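Local coordinates for protein CdiA toxin (Cupriavidus taiwanensis, PDB 5T87) that forms the C-terminal toxin domain of a contact-dependent growth inhibition protein, probably acts as an enzyme in the target cell, and is bound by the immunity protein CdiI, at residues Val15-Lys18 / Arg24-Val27; His48-Lys53 / Ser57-Ala62. One frame throughout, in Å; residues are numbered along the deposited sequence.

How the contacts relate
Both contacts use one four-stranded antiparallel sheet, against one face of which helix 57-64 packs. Contact 1, near the chain centre, pairs the outermost strand 15-18 with strand 21-27; contact 2, its centre about 9 Å away, ties the end of strand 44-50 and the 3-10 turn after it to the helix. They meet where Val17 CG1 packs 3.8 Å from Asp58 CB. Contact 1 is a surface contact, Val25 its buried member, relying on two backbone hydrogen bonds and an arginine laid over the neighbouring strand. Contact 2 is partly buried and mainly side chain: a glutamine amide stacked on an indole and weakly hydrogen-bonded to a backbone carbonyl, plus an arginine reaching the immunity protein.

Contact 1 (Val15-Lys18 / Arg24-Val27)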
loop_
_atom_site.group_PDB
_atom_site.type_symbol
_atom_site.label_atom_id
_atom_site.label_comp_id
_atom_site.label_asym_id
_atom_site.label_seq_id
_atom_site.Cartn_x
_atom_site.Cartn_y
_atom_site.Cartn_z
ATOM N N VAL E 15 -4.847 11.891 8.684
ATOM C CA VAL E 15 -5.982 12.419 7.898
ATOM C C VAL E 15 -6.106 11.703 6.529
ATOM O O VAL E 15 -5.108 11.413 5.856
ATOM C CB VAL E 15 -5.895 13.972 7.730
ATOM C CG1 VAL E 15 -4.648 14.402 6.955
ATOM C CG2 VAL E 15 -7.157 14.530 7.077
ATOM N N GLN E 16 -7.345 11.413 6.139
ATOM C CA GLN E 16 -7.626 10.789 4.857
ATOM C C GLN E 16 -7.274 11.785 3.776
ATOM O O GLN E 16 -7.595 12.956 3.902
ATOM C CB GLN E 16 -9.107 10.423 4.768
ATOM C CG GLN E 16 -9.496 9.685 3.501
ATOM C CD GLN E 16 -10.898 9.113 3.555
ATOM O OE1 GLN E 16 -11.609 9.277 4.539
ATOM N NE2 GLN E 16 -11.302 8.438 2.492
ATOM N N VAL E 17 -6.621 11.321 2.719
ATOM C CA VAL E 17 -6.138 12.213 1.667
ATOM C C VAL E 17 -7.296 12.614 0.751
ATOM O O VAL E 17 -7.433 13.788 0.395
ATOM C CB VAL E 17 -4.996 11.572 0.834
ATOM C CG1 VAL E 17 -4.469 12.554 -0.213
ATOM C CG2 VAL E 17 -3.854 11.117 1.737
ATOM N N LYS E 18 -8.106 11.629 0.365
ATOM C CA LYS E 18 -9.256 11.832 -0.513
ATOM C C LYS E 18 -10.364 10.911 -0.055
ATOM O O LYS E 18 -10.088 9.772 0.311
ATOM C CB LYS E 18 -8.897 11.458 -1.946
ATOM C CG LYS E 18 -7.512 11.889 -2.379
ATOM C CD LYS E 18 -7.289 11.656 -3.861
ATOM C CE LYS E 18 -7.155 10.178 -4.184
ATOM N NZ LYS E 18 -6.710 10.014 -5.586
ATOM N N ARG E 24 -4.428 7.370 3.998
ATOM C CA ARG E 24 -4.251 8.472 4.923
ATOM C C ARG E 24 -2.799 8.918 4.950
ATOM O O ARG E 24 -1.908 8.221 4.440
ATOM C CB ARG E 24 -4.641 8.058 6.344
ATOM C CG ARG E 24 -5.965 7.331 6.469
ATOM C CD ARG E 24 -6.327 7.112 7.929
ATOM N NE ARG E 24 -6.738 8.348 8.605
ATOM C CZ ARG E 24 -7.942 8.928 8.508
ATOM N NH1 ARG E 24 -8.184 10.050 9.178
ATOM N NH2 ARG E 24 -8.902 8.411 7.749
ATOM N N VAL E 25 -2.576 10.071 5.586
ATOM C CA VAL E 25 -1.235 10.661 5.760
ATOM C C VAL E 25 -1.126 11.413 7.095
ATOM O O VAL E 25 -2.102 12.015 7.553
ATOM C CB VAL E 25 -0.860 11.595 4.574
ATOM C CG1 VAL E 25 -1.844 12.753 4.422
ATOM C CG2 VAL E 25 0.564 12.113 4.716
ATOM N N SER E 26 0.058 11.366 7.710
ATOM C CA SER E 26 0.340 12.083 8.965
ATOM C C SER E 26 1.808 12.541 9.034
ATOM O O SER E 26 2.591 12.293 8.107
ATOM C CB SER E 26 0.024 11.177 10.156
ATOM O OG SER E 26 -0.217 11.925 11.335
ATOM N N VAL E 27 2.168 13.206 10.133
ATOM C CA VAL E 27 3.568 13.552 10.425
ATOM C C VAL E 27 3.867 13.249 11.897
ATOM O O VAL E 27 3.061 13.568 12.769
ATOM C CB VAL E 27 3.896 15.026 10.053
ATOM C CG1 VAL E 27 3.007 16.014 10.800
ATOM C CG2 VAL E 27 5.369 15.338 10.287
#
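Arg24 lays its guanidinium over the backbone of the neighbouring strand, with Gln16 N 3.4 Å above the centre of the plane and Val15 C above it nearer the rim. The bend in the arginine chain (chi3 73°) folds the group back over this peptide, and NE is held by a hydrogen bond to Ser14 OG. Over the same face, Gln16 CB comes 3.6 Å from Arg24 NH2, while Gln16 NE2 is hydrogen-bonded to Ser21 O. Beneath the arginine, Val15 and Val25 form an antiparallel hydrogen-bonded pair: Val15 N donates to Val25 O at 3.0 Å, and Val25 N returns the bond to Val15 O at 2.9 Å. Their side chains leave the sheet on the same face, side by side, CG1 of Val15 4.1 Å from CG1 of Val25. Val17, at the corner where the chain turns, crosses Val25 at about a right angle, its CG2 3.7 Å from Val25 CG1. Leu63 of helix 57-64 packs on Val25, so this valine face meets the helix, whereas Arg24 packs on Met3 of the CdiI immunity protein. Two consecutive antiparallel strands joined by a short turn make a beta hairpin, here at the sheet border.

Contact 2 (His48-Lys53 / Ser57-Ala62); sequences HVRAWK and SDMQNA
Gln60 spreads its side chain over one face of the Trp52 indole, the amide and ring planes only 8° apart. The methylene CG sits over the six-membered ring, 3.7 Å from its centroid in a CH-pi contact, and NE2 lies 3.2 Å from CE2 of Trp52, one of two atoms the rings share. Running on extended beyond CG (chi2 171°), the glutamine brings NE2 to the backbone O of Trp52 as well, a weak hydrogen bond of 2.7 Å bent to 130°. A second meeting lies deeper: the CE methyl of Met59, a selenomethionine, touches NH1 of Arg50 at 3.5 Å, the two side chains crossing at about a right angle. Further out, the Phe34 ring meets the indole and Val69 packs against it. Arg50 has several partners: NE donates to His48 NE2 at 3.1 Å, nearly in the imidazole plane, NH1 binds Asp54 O, and NH2 makes a salt bridge to Asp108 of the CdiI immunity protein. The Gln60 amide thus combines stacking on the indole with a weak, bent hydrogen bond to the Trp52 backbone, while the Arg50 guanidinium, fixed from within the toxin, presents a charge that the immunity protein's carboxylate probably balances.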
loop_
_atom_site.group_PDB
_atom_site.type_symbol
_atom_site.label_atom_id
_atom_site.label_comp_id
_atom_site.label_asym_id
_atom_site.label_seq_id
_atom_site.Cartn_x
_atom_site.Cartn_y
_atom_site.Cartn_z
ATOM N N HIS E 48 4.288 3.264 5.892
ATOM C CA HIS E 48 5.687 3.438 5.495
ATOM C C HIS E 48 6.110 4.889 5.581
ATOM O O HIS E 48 5.272 5.793 5.509
ATOM C CB HIS E 48 5.944 2.883 4.079
ATOM C CG HIS E 48 5.132 3.542 3.008
ATOM N ND1 HIS E 48 3.923 3.040 2.581
ATOM C CD2 HIS E 48 5.355 4.657 2.275
ATOM C CE1 HIS E 48 3.431 3.820 1.637
ATOM N NE2 HIS E 48 4.278 4.811 1.437
ATOM N N VAL E 49 7.420 5.098 5.706
ATOM C CA VAL E 49 8.004 6.448 5.769
ATOM C C VAL E 49 8.257 7.014 4.366
ATOM O O VAL E 49 8.688 6.290 3.462
ATOM C CB VAL E 49 9.344 6.434 6.526
ATOM C CG1 VAL E 49 9.919 7.846 6.636
ATOM C CG2 VAL E 49 9.176 5.796 7.899
ATOM N N ARG E 50 8.007 8.305 4.192
ATOM C CA ARG E 50 8.356 8.979 2.942
ATOM C C ARG E 50 9.102 10.301 3.156
ATOM O O ARG E 50 8.987 10.929 4.202
ATOM C CB ARG E 50 7.105 9.211 2.089
ATOM C CG ARG E 50 6.607 7.980 1.344
ATOM C CD ARG E 50 5.697 8.373 0.186
ATOM N NE ARG E 50 4.932 7.230 -0.321
ATOM C CZ ARG E 50 4.044 7.285 -1.319
ATOM N NH1 ARG E 50 3.833 8.417 -1.988
ATOM N NH2 ARG E 50 3.402 6.180 -1.682
ATOM N N ALA E 51 9.871 10.694 2.141
ATOM C CA ALA E 51 10.510 12.011 2.078
ATOM C C ALA E 51 9.546 13.040 1.460
ATOM O O ALA E 51 8.835 12.730 0.503
ATOM C CB ALA E 51 11.787 11.925 1.253
ATOM N N TRP E 52 9.547 14.262 1.991
ATOM C CA TRP E 52 8.644 15.336 1.543
ATOM C C TRP E 52 8.379 15.389 0.019
ATOM O O TRP E 52 7.232 15.524 -0.400
ATOM C CB TRP E 52 9.164 16.705 2.026
ATOM C CG TRP E 52 8.319 17.833 1.531
ATOM C CD1 TRP E 52 8.604 18.674 0.496
ATOM C CD2 TRP E 52 7.018 18.205 2.008
ATOM N NE1 TRP E 52 7.569 19.559 0.309
ATOM C CE2 TRP E 52 6.583 19.296 1.223
ATOM C CE3 TRP E 52 6.186 17.733 3.029
ATOM C CZ2 TRP E 52 5.346 19.925 1.429
ATOM C CZ3 TRP E 52 4.958 18.356 3.233
ATOM C CH2 TRP E 52 4.552 19.442 2.434
ATOM N N LYS E 53 9.434 15.294 -0.794
ATOM C CA LYS E 53 9.309 15.393 -2.265
ATOM C C LYS E 53 8.607 14.171 -2.902
ATOM O O LYS E 53 8.099 14.263 -4.026
ATOM C CB LYS E 53 10.688 15.614 -2.919
ATOM C CG LYS E 53 11.555 14.357 -2.992
ATOM C CD LYS E 53 13.043 14.642 -3.175
ATOM C CE LYS E 53 13.886 13.393 -2.907
ATOM N NZ LYS E 53 13.421 12.171 -3.633
ATOM N N SER E 57 0.849 16.198 -4.486
ATOM C CA SER E 57 0.219 17.487 -4.190
ATOM C C SER E 57 -0.911 17.305 -3.173
ATOM O O SER E 57 -0.914 17.957 -2.128
ATOM C CB SER E 57 -0.292 18.171 -5.474
ATOM O OG SER E 57 -1.262 17.387 -6.158
ATOM N N ASP E 58 -1.823 16.373 -3.464
ATOM C CA ASP E 58 -2.954 16.056 -2.573
ATOM C C ASP E 58 -2.506 15.753 -1.136
ATOM O O ASP E 58 -3.139 16.214 -0.180
ATOM C CB ASP E 58 -3.762 14.865 -3.112
ATOM C CG ASP E 58 -4.438 15.153 -4.449
ATOM O OD1 ASP E 58 -4.251 16.254 -5.008
ATOM O OD2 ASP E 58 -5.156 14.261 -4.948
HETATM N N MSE E 59 -1.411 14.994 -1.005
HETATM C CA MSE E 59 -0.858 14.587 0.301
HETATM C C MSE E 59 -0.319 15.769 1.054
HETATM O O MSE E 59 -0.608 15.949 2.242
HETATM C CB MSE E 59 0.279 13.564 0.144
HETATM C CG MSE E 59 -0.181 12.219 -0.439
HETATM SE SE MSE E 59 1.130 10.749 -0.163
HETATM C CE MSE E 59 0.557 9.522 -1.600
ATOM N N GLN E 60 0.466 16.589 0.363
ATOM C CA GLN E 60 1.048 17.785 0.963
ATOM C C GLN E 60 -0.027 18.827 1.284
ATOM O O GLN E 60 -0.016 19.400 2.373
ATOM C CB GLN E 60 2.121 18.378 0.049
ATOM C CG GLN E 60 3.327 17.470 -0.135
ATOM C CD GLN E 60 4.299 17.951 -1.200
ATOM O OE1 GLN E 60 3.966 18.793 -2.032
ATOM N NE2 GLN E 60 5.511 17.404 -1.184
ATOM N N ASN E 61 -0.957 19.052 0.351
ATOM C CA ASN E 61 -2.084 19.973 0.571
ATOM C C ASN E 61 -2.820 19.605 1.848
ATOM O O ASN E 61 -2.964 20.435 2.749
ATOM C CB ASN E 61 -3.084 19.940 -0.596
ATOM C CG ASN E 61 -2.590 20.671 -1.836
ATOM O OD1 ASN E 61 -1.787 21.606 -1.759
ATOM N ND2 ASN E 61 -3.088 20.254 -2.995
ATOM N N ALA E 62 -3.253 18.343 1.912
ATOM C CA ALA E 62 -3.981 17.797 3.059
ATOM C C ALA E 62 -3.173 17.789 4.368
ATOM O O ALA E 62 -3.764 17.780 5.449
ATOM C CB ALA E 62 -4.481 16.397 2.736
#